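Local coordinates for protein O-methyltransferase, SAM-dependent (Legionella pneumophila subsp. pneumophila, PDB 3R3H) that probably transfers a methyl group from S-adenosylmethionine to a hydroxyl oxygen of an acceptor molecule whose identity is not established, at residues Met37-Met42 against Asp92-Trp97; Leu76-Ala81 against Phe137-Ile142; Asn151-Ala156 against Asn194-Asn199. All coordinates share one frame; numbering follows the deposited sequence.

In the fold
The three contacts lie in different parts of the Rossmann-like fold of a class I methyltransferase. Contact 1 joins two loops, one of them leaving the C-terminal end of strand 87-92, where this family generally binds S-adenosylmethionine; no cofactor site is defined here. Contact 2, its centre about 19 Å from that of contact 1, packs helix 73-80 on strand 137-143 nearer the middle of the chain. Strand 137-143 then runs into helix 149-159, which carries half of contact 3, and the two contacts touch directly: I140 CD1 lies 3.6 Å from A156 O. Contact 3 is about 25 Å from contact 1 between centres and borders the second subunit.

Contact 1: residues Met37-Met42 against Asp92-Trp97; sequences MELANM and DINEGW
L39 and N94 approach from opposite directions, and the meeting is a methyl against an amide: CD1 of L39 rests 3.6 Å from ND2 of N94. The leucine fork straddles that nitrogen, since CG and CD2 are almost as near. The same CD1 also lies 3.9 Å from the carbonyl oxygen of W97, while M37, its side chain extended, brings CE to within 4.3 Å of the same W97 O, beside the leucine methyl. N94 reaches the leucine because its CG is anti to the backbone N (chi1 -172°). Two Asx turns follow one another here, as the chain leaves strand 87-92 of the Rossmann-like methyltransferase sheet: D92 OD2 accepts from the N of N94, which comes in from above the carboxylate plane, and N94 OD1 accepts from the N of G96 at 2.8 Å, the donor again lying above the carbonyl plane. In this family an acidic residue ending the second strand commonly binds the cofactor ribose; D92 is consistent with that place, and its OD2 also takes a bond from the N of F70. At the nitrogen end of the N94 amide, ND2 makes a weak bond of 3.4 Å to W97 O.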
ATOM      1  N   MET A  37     -11.367  25.848   1.921  1.00 67.59           N
ATOM      2  CA  MET A  37     -12.649  25.159   1.766  1.00 67.24           C
ATOM      3  C   MET A  37     -12.750  24.046   2.822  1.00 66.96           C
ATOM      4  O   MET A  37     -11.776  23.344   3.086  1.00 66.60           O
ATOM      5  CB  MET A  37     -12.697  24.563   0.352  1.00 67.58           C
ATOM      6  CG  MET A  37     -14.024  24.634  -0.399  1.00 68.55           C
ATOM      7  SD  MET A  37     -13.743  24.510  -2.208  1.00 68.67           S
ATOM      8  CE  MET A  37     -15.420  24.224  -2.841  1.00 69.12           C
ATOM      9  N   GLU A  38     -13.923  23.889   3.427  1.00 66.61           N
ATOM     10  CA  GLU A  38     -14.130  22.856   4.448  1.00 67.14           C
ATOM     11  C   GLU A  38     -14.135  21.457   3.832  1.00 65.69           C
ATOM     12  O   GLU A  38     -13.960  20.456   4.530  1.00 65.33           O
ATOM     13  CB  GLU A  38     -15.443  23.113   5.197  1.00 69.29           C
ATOM     14  CG  GLU A  38     -15.421  24.419   5.972  1.00 73.54           C
ATOM     15  CD  GLU A  38     -14.209  24.514   6.887  1.00 74.96           C
ATOM     16  OE1 GLU A  38     -14.165  23.764   7.883  1.00 75.84           O
ATOM     17  OE2 GLU A  38     -13.297  25.324   6.604  1.00 76.81           O
ATOM     18  N   LEU A  39     -14.327  21.417   2.511  1.00 63.79           N
ATOM     19  CA  LEU A  39     -14.361  20.186   1.710  1.00 60.30           C
ATOM     20  C   LEU A  39     -12.983  19.515   1.671  1.00 58.19           C
ATOM     21  O   LEU A  39     -12.886  18.290   1.589  1.00 58.58           O
ATOM     22  CB  LEU A  39     -14.794  20.507   0.267  1.00 58.26           C
ATOM     23  CG  LEU A  39     -15.962  19.778  -0.411  1.00 56.83           C
ATOM     24  CD1 LEU A  39     -15.961  20.165  -1.885  1.00 56.95           C
ATOM     25  CD2 LEU A  39     -15.844  18.267  -0.262  1.00 55.98           C
ATOM     26  N   ALA A  40     -11.927  20.327   1.721  1.00 57.14           N
ATOM     27  CA  ALA A  40     -10.548  19.842   1.685  1.00 56.59           C
ATOM     28  C   ALA A  40     -10.240  18.709   2.679  1.00 57.11           C
ATOM     29  O   ALA A  40      -9.324  17.909   2.461  1.00 55.78           O
ATOM     30  CB  ALA A  40      -9.589  21.020   1.905  1.00 55.78           C
ATOM     31  N   ASN A  41     -11.010  18.652   3.765  1.00 58.05           N
ATOM     32  CA  ASN A  41     -10.850  17.626   4.799  1.00 57.63           C
ATOM     33  C   ASN A  41     -11.290  16.241   4.338  1.00 55.41           C
ATOM     34  O   ASN A  41     -10.616  15.257   4.638  1.00 55.90           O
ATOM     35  CB  ASN A  41     -11.631  18.000   6.065  1.00 58.57           C
ATOM     36  CG  ASN A  41     -10.990  19.140   6.843  1.00 60.75           C
ATOM     37  OD1 ASN A  41      -9.802  19.091   7.181  1.00 60.57           O
ATOM     38  ND2 ASN A  41     -11.785  20.168   7.146  1.00 61.08           N
ATOM     39  N   MET A  42     -12.414  16.162   3.627  1.00 53.34           N
ATOM     40  CA  MET A  42     -12.903  14.873   3.133  1.00 52.96           C
ATOM     41  C   MET A  42     -12.030  14.415   1.969  1.00 51.07           C
ATOM     42  O   MET A  42     -12.181  13.304   1.448  1.00 51.69           O
ATOM     43  CB  MET A  42     -14.359  14.964   2.650  1.00 53.53           C
ATOM     44  CG  MET A  42     -15.030  16.326   2.798  1.00 54.30           C
ATOM     45  SD  MET A  42     -16.214  16.393   4.166  1.00 55.09           S
ATOM     46  CE  MET A  42     -17.735  15.889   3.380  1.00 51.08           C
ATOM     47  N   ASP A  92     -19.845  12.293  -7.417  1.00 37.44           N
ATOM     48  CA  ASP A  92     -19.912  13.296  -6.355  1.00 37.86           C
ATOM     49  C   ASP A  92     -21.316  13.430  -5.762  1.00 38.39           C
ATOM     50  O   ASP A  92     -22.234  13.974  -6.390  1.00 37.48           O
ATOM     51  CB  ASP A  92     -19.420  14.661  -6.840  1.00 38.76           C
ATOM     52  CG  ASP A  92     -19.191  15.635  -5.684  1.00 41.34           C
ATOM     53  OD1 ASP A  92     -19.001  16.851  -5.924  1.00 42.74           O
ATOM     54  OD2 ASP A  92     -19.194  15.177  -4.519  1.00 43.79           O
ATOM     55  N   ILE A  93     -21.450  12.920  -4.536  1.00 37.66           N
ATOM     56  CA  ILE A  93     -22.702  12.903  -3.787  1.00 35.82           C
ATOM     57  C   ILE A  93     -22.948  14.238  -3.107  1.00 35.71           C
ATOM     58  O   ILE A  93     -24.070  14.542  -2.694  1.00 37.12           O
ATOM     59  CB  ILE A  93     -22.663  11.814  -2.717  1.00 32.65           C
ATOM     60  CG1 ILE A  93     -21.669  12.203  -1.622  1.00 32.12           C
ATOM     61  CG2 ILE A  93     -22.232  10.506  -3.356  1.00 32.45           C
ATOM     62  CD1 ILE A  93     -21.666  11.296  -0.428  1.00 32.60           C
ATOM     63  N   ASN A  94     -21.888  15.029  -2.988  1.00 35.41           N
ATOM     64  CA  ASN A  94     -21.964  16.338  -2.357  1.00 36.13           C
ATOM     65  C   ASN A  94     -23.103  17.196  -2.926  1.00 38.40           C
ATOM     66  O   ASN A  94     -23.231  17.371  -4.156  1.00 39.96           O
ATOM     67  CB  ASN A  94     -20.624  17.058  -2.545  1.00 34.37           C
ATOM     68  CG  ASN A  94     -20.530  18.361  -1.767  1.00 32.44           C
ATOM     69  OD1 ASN A  94     -21.424  18.720  -1.010  1.00 31.63           O
ATOM     70  ND2 ASN A  94     -19.425  19.063  -1.941  1.00 30.88           N
ATOM     71  N   GLU A  95     -23.947  17.713  -2.041  1.00 40.72           N
ATOM     72  CA  GLU A  95     -25.018  18.577  -2.496  1.00 43.85           C
ATOM     73  C   GLU A  95     -24.968  19.898  -1.744  1.00 44.14           C
ATOM     74  O   GLU A  95     -25.928  20.677  -1.731  1.00 44.11           O
ATOM     75  CB  GLU A  95     -26.382  17.908  -2.366  1.00 45.75           C
ATOM     76  CG  GLU A  95     -26.610  17.050  -1.157  1.00 47.74           C
ATOM     77  CD  GLU A  95     -27.925  16.301  -1.277  1.00 49.32           C
ATOM     78  OE1 GLU A  95     -28.990  16.922  -1.068  1.00 50.85           O
ATOM     79  OE2 GLU A  95     -27.890  15.096  -1.611  1.00 49.70           O
ATOM     80  N   GLY A  96     -23.815  20.130  -1.120  1.00 44.00           N
ATOM     81  CA  GLY A  96     -23.556  21.368  -0.410  1.00 43.97           C
ATOM     82  C   GLY A  96     -22.710  22.187  -1.373  1.00 44.93           C
ATOM     83  O   GLY A  96     -22.806  22.020  -2.591  1.00 43.36           O
ATOM     84  N   TRP A  97     -21.858  23.049  -0.841  1.00 45.94           N
ATOM     85  CA  TRP A  97     -21.008  23.886  -1.678  1.00 47.79           C
ATOM     86  C   TRP A  97     -19.843  23.212  -2.378  1.00 46.13           C
ATOM     87  O   TRP A  97     -19.120  22.413  -1.788  1.00 45.78           O
ATOM     88  CB  TRP A  97     -20.449  25.056  -0.878  1.00 51.57           C
ATOM     89  CG  TRP A  97     -21.477  25.997  -0.396  1.00 57.63           C
ATOM     90  CD1 TRP A  97     -22.146  25.942   0.793  1.00 59.43           C
ATOM     91  CD2 TRP A  97     -21.986  27.141  -1.095  1.00 61.55           C
ATOM     92  NE1 TRP A  97     -23.040  26.985   0.878  1.00 61.46           N
ATOM     93  CE2 TRP A  97     -22.964  27.735  -0.266  1.00 62.35           C
ATOM     94  CE3 TRP A  97     -21.712  27.722  -2.342  1.00 63.28           C
ATOM     95  CZ2 TRP A  97     -23.673  28.884  -0.645  1.00 62.84           C
ATOM     96  CZ3 TRP A  97     -22.420  28.869  -2.717  1.00 64.38           C
ATOM     97  CH2 TRP A  97     -23.387  29.433  -1.868  1.00 63.67           C
TER

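Contact 2: residues Leu76-Ala81 against Phe137-Ile142; sequences LAMSLA and FDFIFI
M78 reaches from helix 73-80 toward the sheet and ends beside two phenylalanines, F139 and F141, of strand 137-143, a helix-on-sheet packing of the Rossmann-like methyltransferase fold. The two rings belong to alternate residues of the strand and so leave it on the same face, the one turned to the helix, while I140 between them points away. SD of M78 lies at the edge of the F139 ring, near its plane, 4.3 Å from CE2; the terminal methyl stays about as near that ring and also reaches F141. There the two side chains cross at about a right angle, with CE approaching the F141 ring obliquely. The methionine chain bends at chi3 (-130°), which turns CE toward F141 while leaving it close to F139. All three side chains are buried. M78 also packs on V64 and E66 of the neighbouring strand 63-68 and on I56 of helix 46-59, whose M52 is touched by F141, so that a second helix closes over the same group. The nearest approach of the whole contact is that of M78 CE to F141 CD2, 3.9 Å, with F141 CB following at 4.2 Å.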
ATOM      1  N   LEU A  76      -8.615  13.548 -10.574  1.00 24.52           N
ATOM      2  CA  LEU A  76      -7.579  14.033 -11.460  1.00 23.74           C
ATOM      3  C   LEU A  76      -6.352  13.145 -11.347  1.00 25.89           C
ATOM      4  O   LEU A  76      -5.846  12.619 -12.354  1.00 24.31           O
ATOM      5  CB  LEU A  76      -7.226  15.464 -11.083  1.00 23.48           C
ATOM      6  CG  LEU A  76      -6.108  16.127 -11.898  1.00 22.94           C
ATOM      7  CD1 LEU A  76      -6.480  16.143 -13.381  1.00 20.76           C
ATOM      8  CD2 LEU A  76      -5.899  17.535 -11.373  1.00 22.53           C
ATOM      9  N   ALA A  77      -5.882  12.984 -10.110  1.00 26.50           N
ATOM     10  CA  ALA A  77      -4.709  12.150  -9.822  1.00 26.29           C
ATOM     11  C   ALA A  77      -4.882  10.773 -10.433  1.00 25.90           C
ATOM     12  O   ALA A  77      -3.951  10.234 -11.015  1.00 26.39           O
ATOM     13  CB  ALA A  77      -4.511  12.018  -8.313  1.00 25.54           C
ATOM     14  N   MET A  78      -6.082  10.213 -10.297  1.00 26.12           N
ATOM     15  CA  MET A  78      -6.386   8.893 -10.838  1.00 27.02           C
ATOM     16  C   MET A  78      -6.232   8.824 -12.360  1.00 27.46           C
ATOM     17  O   MET A  78      -5.621   7.878 -12.870  1.00 28.15           O
ATOM     18  CB  MET A  78      -7.806   8.463 -10.430  1.00 27.48           C
ATOM     19  CG  MET A  78      -7.847   7.667  -9.120  1.00 29.79           C
ATOM     20  SD  MET A  78      -9.502   7.210  -8.531  1.00 31.87           S
ATOM     21  CE  MET A  78      -9.380   7.762  -6.836  1.00 35.04           C
ATOM     22  N   SER A  79      -6.766   9.807 -13.093  1.00 30.02           N
ATOM     23  CA  SER A  79      -6.650   9.758 -14.555  1.00 30.45           C
ATOM     24  C   SER A  79      -5.234  10.067 -15.019  1.00 30.56           C
ATOM     25  O   SER A  79      -4.820   9.651 -16.098  1.00 29.71           O
ATOM     26  CB  SER A  79      -7.652  10.705 -15.233  1.00 32.36           C
ATOM     27  OG  SER A  79      -7.241  12.050 -15.171  1.00 35.64           O
ATOM     28  N   LEU A  80      -4.485  10.793 -14.196  1.00 32.69           N
ATOM     29  CA  LEU A  80      -3.100  11.126 -14.534  1.00 33.87           C
ATOM     30  C   LEU A  80      -2.253   9.869 -14.562  1.00 35.00           C
ATOM     31  O   LEU A  80      -1.257   9.801 -15.275  1.00 37.06           O
ATOM     32  CB  LEU A  80      -2.508  12.091 -13.510  1.00 32.30           C
ATOM     33  CG  LEU A  80      -2.892  13.560 -13.645  1.00 31.78           C
ATOM     34  CD1 LEU A  80      -2.339  14.325 -12.454  1.00 30.85           C
ATOM     35  CD2 LEU A  80      -2.326  14.128 -14.943  1.00 31.23           C
ATOM     36  N   ALA A  81      -2.655   8.876 -13.774  1.00 36.96           N
ATOM     37  CA  ALA A  81      -1.934   7.617 -13.694  1.00 37.75           C
ATOM     38  C   ALA A  81      -2.563   6.602 -14.640  1.00 39.30           C
ATOM     39  O   ALA A  81      -2.172   5.442 -14.675  1.00 40.58           O
ATOM     40  CB  ALA A  81      -1.960   7.104 -12.266  1.00 37.70           C
ATOM     41  N   PHE A 137     -14.870  -2.283 -13.393  1.00 45.84           N
ATOM     42  CA  PHE A 137     -13.764  -1.543 -12.829  1.00 43.91           C
ATOM     43  C   PHE A 137     -12.604  -2.355 -12.300  1.00 41.86           C
ATOM     44  O   PHE A 137     -12.778  -3.323 -11.568  1.00 42.67           O
ATOM     45  CB  PHE A 137     -14.307  -0.611 -11.749  1.00 42.45           C
ATOM     46  CG  PHE A 137     -15.402   0.293 -12.245  1.00 41.23           C
ATOM     47  CD1 PHE A 137     -15.102   1.390 -13.049  1.00 40.32           C
ATOM     48  CD2 PHE A 137     -16.740   0.010 -11.962  1.00 40.34           C
ATOM     49  CE1 PHE A 137     -16.108   2.192 -13.568  1.00 39.46           C
ATOM     50  CE2 PHE A 137     -17.758   0.795 -12.469  1.00 39.63           C
ATOM     51  CZ  PHE A 137     -17.445   1.897 -13.280  1.00 40.19           C
ATOM     52  N   ASP A 138     -11.410  -1.935 -12.694  1.00 40.32           N
ATOM     53  CA  ASP A 138     -10.170  -2.575 -12.291  1.00 39.73           C
ATOM     54  C   ASP A 138      -9.774  -2.025 -10.932  1.00 38.23           C
ATOM     55  O   ASP A 138      -9.038  -2.660 -10.182  1.00 39.14           O
ATOM     56  CB  ASP A 138      -9.081  -2.262 -13.320  1.00 40.29           C
ATOM     57  CG  ASP A 138      -9.403  -2.824 -14.692  1.00 40.01           C
ATOM     58  OD1 ASP A 138      -9.125  -4.032 -14.898  1.00 42.30           O
ATOM     59  OD2 ASP A 138      -9.947  -2.075 -15.546  1.00 35.73           O
ATOM     60  N   PHE A 139     -10.254  -0.827 -10.624  1.00 37.25           N
ATOM     61  CA  PHE A 139      -9.959  -0.199  -9.346  1.00 36.53           C
ATOM     62  C   PHE A 139     -11.160   0.635  -8.892  1.00 36.68           C
ATOM     63  O   PHE A 139     -11.672   1.475  -9.631  1.00 37.62           O
ATOM     64  CB  PHE A 139      -8.705   0.681  -9.436  1.00 35.63           C
ATOM     65  CG  PHE A 139      -8.388   1.411  -8.158  1.00 35.90           C
ATOM     66  CD1 PHE A 139      -8.002   0.720  -7.021  1.00 36.72           C
ATOM     67  CD2 PHE A 139      -8.540   2.790  -8.075  1.00 37.72           C
ATOM     68  CE1 PHE A 139      -7.776   1.392  -5.811  1.00 38.08           C
ATOM     69  CE2 PHE A 139      -8.318   3.476  -6.872  1.00 39.74           C
ATOM     70  CZ  PHE A 139      -7.936   2.770  -5.735  1.00 37.98           C
ATOM     71  N   ILE A 140     -11.619   0.374  -7.674  1.00 35.87           N
ATOM     72  CA  ILE A 140     -12.745   1.086  -7.101  1.00 33.76           C
ATOM     73  C   ILE A 140     -12.294   1.684  -5.767  1.00 34.80           C
ATOM     74  O   ILE A 140     -11.638   1.015  -4.972  1.00 34.10           O
ATOM     75  CB  ILE A 140     -13.931   0.123  -6.890  1.00 33.42           C
ATOM     76  CG1 ILE A 140     -14.329  -0.488  -8.238  1.00 33.05           C
ATOM     77  CG2 ILE A 140     -15.106   0.858  -6.257  1.00 32.25           C
ATOM     78  CD1 ILE A 140     -15.446  -1.486  -8.165  1.00 32.36           C
ATOM     79  N   PHE A 141     -12.617   2.954  -5.545  1.00 34.81           N
ATOM     80  CA  PHE A 141     -12.251   3.648  -4.318  1.00 34.91           C
ATOM     81  C   PHE A 141     -13.543   4.129  -3.654  1.00 36.07           C
ATOM     82  O   PHE A 141     -14.388   4.728  -4.312  1.00 35.06           O
ATOM     83  CB  PHE A 141     -11.334   4.831  -4.636  1.00 34.18           C
ATOM     84  CG  PHE A 141     -11.081   5.732  -3.465  1.00 35.50           C
ATOM     85  CD1 PHE A 141     -10.605   5.221  -2.255  1.00 35.91           C
ATOM     86  CD2 PHE A 141     -11.309   7.099  -3.568  1.00 35.29           C
ATOM     87  CE1 PHE A 141     -10.360   6.064  -1.164  1.00 35.51           C
ATOM     88  CE2 PHE A 141     -11.068   7.952  -2.486  1.00 34.31           C
ATOM     89  CZ  PHE A 141     -10.591   7.431  -1.280  1.00 35.42           C
ATOM     90  N   ILE A 142     -13.695   3.866  -2.354  1.00 36.32           N
ATOM     91  CA  ILE A 142     -14.914   4.250  -1.631  1.00 34.97           C
ATOM     92  C   ILE A 142     -14.695   5.226  -0.475  1.00 35.30           C
ATOM     93  O   ILE A 142     -13.991   4.918   0.492  1.00 34.71           O
ATOM     94  CB  ILE A 142     -15.639   3.001  -1.096  1.00 32.90           C
ATOM     95  CG1 ILE A 142     -15.818   1.989  -2.237  1.00 33.75           C
ATOM     96  CG2 ILE A 142     -16.974   3.397  -0.507  1.00 33.24           C
ATOM     97  CD1 ILE A 142     -16.375   0.642  -1.812  1.00 29.81           C
TER

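Contact 3: residues Asn151-Ala156 against Asn194-Asn199; sequences NYYELA and NQVIKN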
ATOM      1  N   ASN A 151     -23.741  -1.325   1.693  1.00 47.70           N
ATOM      2  CA  ASN A 151     -24.309  -1.420   0.364  1.00 46.27           C
ATOM      3  C   ASN A 151     -23.221  -1.192  -0.669  1.00 44.52           C
ATOM      4  O   ASN A 151     -23.156  -1.898  -1.686  1.00 43.72           O
ATOM      5  CB  ASN A 151     -25.398  -0.373   0.226  1.00 48.49           C
ATOM      6  CG  ASN A 151     -26.531  -0.613   1.183  1.00 50.59           C
ATOM      7  OD1 ASN A 151     -27.306  -1.554   1.015  1.00 51.70           O
ATOM      8  ND2 ASN A 151     -26.623   0.219   2.214  1.00 52.35           N
ATOM      9  N   TYR A 152     -22.363  -0.211  -0.393  1.00 41.93           N
ATOM     10  CA  TYR A 152     -21.281   0.132  -1.302  1.00 38.93           C
ATOM     11  C   TYR A 152     -20.298  -1.025  -1.454  1.00 38.36           C
ATOM     12  O   TYR A 152     -19.860  -1.331  -2.565  1.00 37.53           O
ATOM     13  CB  TYR A 152     -20.563   1.408  -0.821  1.00 33.01           C
ATOM     14  CG  TYR A 152     -21.422   2.663  -0.863  1.00 29.82           C
ATOM     15  CD1 TYR A 152     -22.437   2.810  -1.821  1.00 27.05           C
ATOM     16  CD2 TYR A 152     -21.235   3.693   0.067  1.00 27.63           C
ATOM     17  CE1 TYR A 152     -23.251   3.947  -1.839  1.00 25.64           C
ATOM     18  CE2 TYR A 152     -22.034   4.832   0.054  1.00 25.59           C
ATOM     19  CZ  TYR A 152     -23.040   4.948  -0.894  1.00 26.21           C
ATOM     20  OH  TYR A 152     -23.864   6.041  -0.870  1.00 25.64           O
ATOM     21  N   TYR A 153     -19.965  -1.675  -0.340  1.00 40.09           N
ATOM     22  CA  TYR A 153     -19.033  -2.804  -0.353  1.00 40.95           C
ATOM     23  C   TYR A 153     -19.553  -3.922  -1.246  1.00 39.50           C
ATOM     24  O   TYR A 153     -18.843  -4.437  -2.105  1.00 39.33           O
ATOM     25  CB  TYR A 153     -18.829  -3.338   1.068  1.00 43.83           C
ATOM     26  CG  TYR A 153     -17.919  -4.545   1.156  1.00 49.14           C
ATOM     27  CD1 TYR A 153     -16.628  -4.510   0.627  1.00 50.79           C
ATOM     28  CD2 TYR A 153     -18.328  -5.702   1.818  1.00 50.62           C
ATOM     29  CE1 TYR A 153     -15.760  -5.601   0.763  1.00 53.46           C
ATOM     30  CE2 TYR A 153     -17.473  -6.797   1.964  1.00 52.56           C
ATOM     31  CZ  TYR A 153     -16.187  -6.739   1.438  1.00 53.61           C
ATOM     32  OH  TYR A 153     -15.319  -7.789   1.614  1.00 53.98           O
ATOM     33  N   GLU A 154     -20.808  -4.289  -1.027  1.00 39.42           N
ATOM     34  CA  GLU A 154     -21.447  -5.343  -1.801  1.00 39.25           C
ATOM     35  C   GLU A 154     -21.504  -5.022  -3.281  1.00 37.92           C
ATOM     36  O   GLU A 154     -21.173  -5.860  -4.117  1.00 37.61           O
ATOM     37  CB  GLU A 154     -22.859  -5.590  -1.271  1.00 40.57           C
ATOM     38  CG  GLU A 154     -22.871  -6.202   0.116  1.00 43.93           C
ATOM     39  CD  GLU A 154     -22.178  -7.556   0.150  1.00 45.69           C
ATOM     40  OE1 GLU A 154     -22.448  -8.388  -0.752  1.00 46.77           O
ATOM     41  OE2 GLU A 154     -21.370  -7.788   1.078  1.00 45.50           O
ATOM     42  N   LEU A 155     -21.943  -3.803  -3.585  1.00 36.60           N
ATOM     43  CA  LEU A 155     -22.043  -3.304  -4.950  1.00 35.64           C
ATOM     44  C   LEU A 155     -20.665  -3.331  -5.624  1.00 34.95           C
ATOM     45  O   LEU A 155     -20.516  -3.831  -6.740  1.00 34.22           O
ATOM     46  CB  LEU A 155     -22.580  -1.876  -4.909  1.00 35.18           C
ATOM     47  CG  LEU A 155     -23.886  -1.460  -5.597  1.00 35.33           C
ATOM     48  CD1 LEU A 155     -24.788  -2.649  -5.863  1.00 36.21           C
ATOM     49  CD2 LEU A 155     -24.588  -0.434  -4.704  1.00 33.01           C
ATOM     50  N   ALA A 156     -19.664  -2.798  -4.927  1.00 34.90           N
ATOM     51  CA  ALA A 156     -18.296  -2.752  -5.424  1.00 36.44           C
ATOM     52  C   ALA A 156     -17.791  -4.147  -5.763  1.00 37.45           C
ATOM     53  O   ALA A 156     -16.992  -4.324  -6.691  1.00 39.13           O
ATOM     54  CB  ALA A 156     -17.379  -2.107  -4.381  1.00 35.16           C
ATOM     55  N   ASN A 194     -16.508  -3.435   9.044  1.00 40.21           N
ATOM     56  CA  ASN A 194     -15.232  -4.021   9.427  1.00 40.74           C
ATOM     57  C   ASN A 194     -15.429  -5.475   9.861  1.00 42.52           C
ATOM     58  O   ASN A 194     -14.544  -6.312   9.675  1.00 42.96           O
ATOM     59  CB  ASN A 194     -14.591  -3.207  10.549  1.00 40.28           C
ATOM     60  CG  ASN A 194     -14.040  -1.887  10.053  1.00 39.48           C
ATOM     61  OD1 ASN A 194     -14.006  -1.637   8.845  1.00 37.89           O
ATOM     62  ND2 ASN A 194     -13.597  -1.039  10.975  1.00 38.16           N
ATOM     63  N   GLN A 195     -16.603  -5.764  10.418  1.00 43.53           N
ATOM     64  CA  GLN A 195     -16.942  -7.110  10.853  1.00 44.81           C
ATOM     65  C   GLN A 195     -17.296  -7.983   9.645  1.00 45.72           C
ATOM     66  O   GLN A 195     -16.888  -9.137   9.563  1.00 45.72           O
ATOM     67  CB  GLN A 195     -18.122  -7.056  11.821  1.00 46.55           C
ATOM     68  CG  GLN A 195     -17.915  -7.871  13.076  1.00 49.17           C
ATOM     69  CD  GLN A 195     -16.651  -7.473  13.809  1.00 50.40           C
ATOM     70  OE1 GLN A 195     -16.443  -6.295  14.129  1.00 51.72           O
ATOM     71  NE2 GLN A 195     -15.795  -8.455  14.083  1.00 52.10           N
ATOM     72  N   VAL A 196     -18.051  -7.430   8.702  1.00 45.79           N
ATOM     73  CA  VAL A 196     -18.434  -8.178   7.510  1.00 46.26           C
ATOM     74  C   VAL A 196     -17.201  -8.628   6.752  1.00 47.29           C
ATOM     75  O   VAL A 196     -17.140  -9.762   6.274  1.00 48.11           O
ATOM     76  CB  VAL A 196     -19.286  -7.336   6.539  1.00 45.64           C
ATOM     77  CG1 VAL A 196     -19.612  -8.155   5.301  1.00 43.55           C
ATOM     78  CG2 VAL A 196     -20.558  -6.871   7.221  1.00 45.78           C
ATOM     79  N   ILE A 197     -16.228  -7.727   6.643  1.00 48.33           N
ATOM     80  CA  ILE A 197     -14.995  -8.008   5.922  1.00 49.22           C
ATOM     81  C   ILE A 197     -14.142  -9.033   6.653  1.00 49.57           C
ATOM     82  O   ILE A 197     -13.598  -9.964   6.043  1.00 49.82           O
ATOM     83  CB  ILE A 197     -14.173  -6.724   5.715  1.00 49.90           C
ATOM     84  CG1 ILE A 197     -14.930  -5.773   4.789  1.00 50.29           C
ATOM     85  CG2 ILE A 197     -12.812  -7.061   5.116  1.00 50.08           C
ATOM     86  CD1 ILE A 197     -14.244  -4.427   4.600  1.00 50.93           C
ATOM     87  N   LYS A 198     -14.025  -8.853   7.963  1.00 49.68           N
ATOM     88  CA  LYS A 198     -13.256  -9.764   8.803  1.00 49.38           C
ATOM     89  C   LYS A 198     -13.633 -11.208   8.500  1.00 48.79           C
ATOM     90  O   LYS A 198     -12.771 -12.040   8.226  1.00 49.03           O
ATOM     91  CB  LYS A 198     -13.545  -9.465  10.275  1.00 49.06           C
ATOM     92  CG  LYS A 198     -12.876 -10.391  11.260  1.00 49.56           C
ATOM     93  CD  LYS A 198     -13.326 -10.064  12.667  1.00 50.21           C
ATOM     94  CE  LYS A 198     -12.811 -11.066  13.676  1.00 50.70           C
ATOM     95  NZ  LYS A 198     -13.329 -10.748  15.032  1.00 51.59           N
ATOM     96  N   ASN A 199     -14.939 -11.469   8.541  1.00 49.00           N
ATOM     97  CA  ASN A 199     -15.534 -12.789   8.324  1.00 49.30           C
ATOM     98  C   ASN A 199     -15.834 -13.118   6.874  1.00 49.18           C
ATOM     99  O   ASN A 199     -16.477 -14.134   6.594  1.00 48.19           O
ATOM    100  CB  ASN A 199     -16.842 -12.882   9.108  1.00 48.71           C
ATOM    101  CG  ASN A 199     -16.684 -12.454  10.552  1.00 49.33           C
ATOM    102  OD1 ASN A 199     -17.618 -11.917  11.166  1.00 49.10           O
ATOM    103  ND2 ASN A 199     -15.498 -12.699  11.112  1.00 48.71           N
TER
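Y153 of helix 149-159 offers one face of its ring to I197 of helix 185-198, and the touching atom is CG1. This methylene carbon stands 4.1 Å from the centroid of the Y153 ring, 26° off the ring normal, a CH-pi contact over the face. It is displaced toward the rim at the phenol end, and its closest approach is accordingly to Y153 CZ, at 3.7 Å, with Y153 OH next at 3.8 Å. V196, the preceding residue, adds a second touch: its CG1 comes obliquely to CE2 of Y153 at 4.2 Å, the two side chains sliding past each other in opposite directions.

The torsions explain who reaches whom. In Y153 CG is anti to the backbone N (chi1 178°), which sends the ring out from its helix across the gap to the other. I197 has CG1 anti to its carbonyl carbon (chi1 -66°), placing that branch over the ring.

The far end of the tyrosine is fixed by D200, just past the end of helix 185-198: Y153 OH is hydrogen-bonded to its OD2. A polar hold at the hydroxyl thus adds to the apolar cover of the face and restrains the position of the ring. One residue along, E154 makes a salt bridge through OE2 to R202, which Y153 also touches, and so ties the first helix to the chain that follows the second.

Around this pair, I197 packs on V205 and F215 from the antiparallel strands 203-208 and 214-219, and Y153 on V203. The backbone oxygen of I197 accepts from R22 of the second subunit, so helix 185-198 lies between helix 149-159, the sheet's antiparallel edge and the dimer partner.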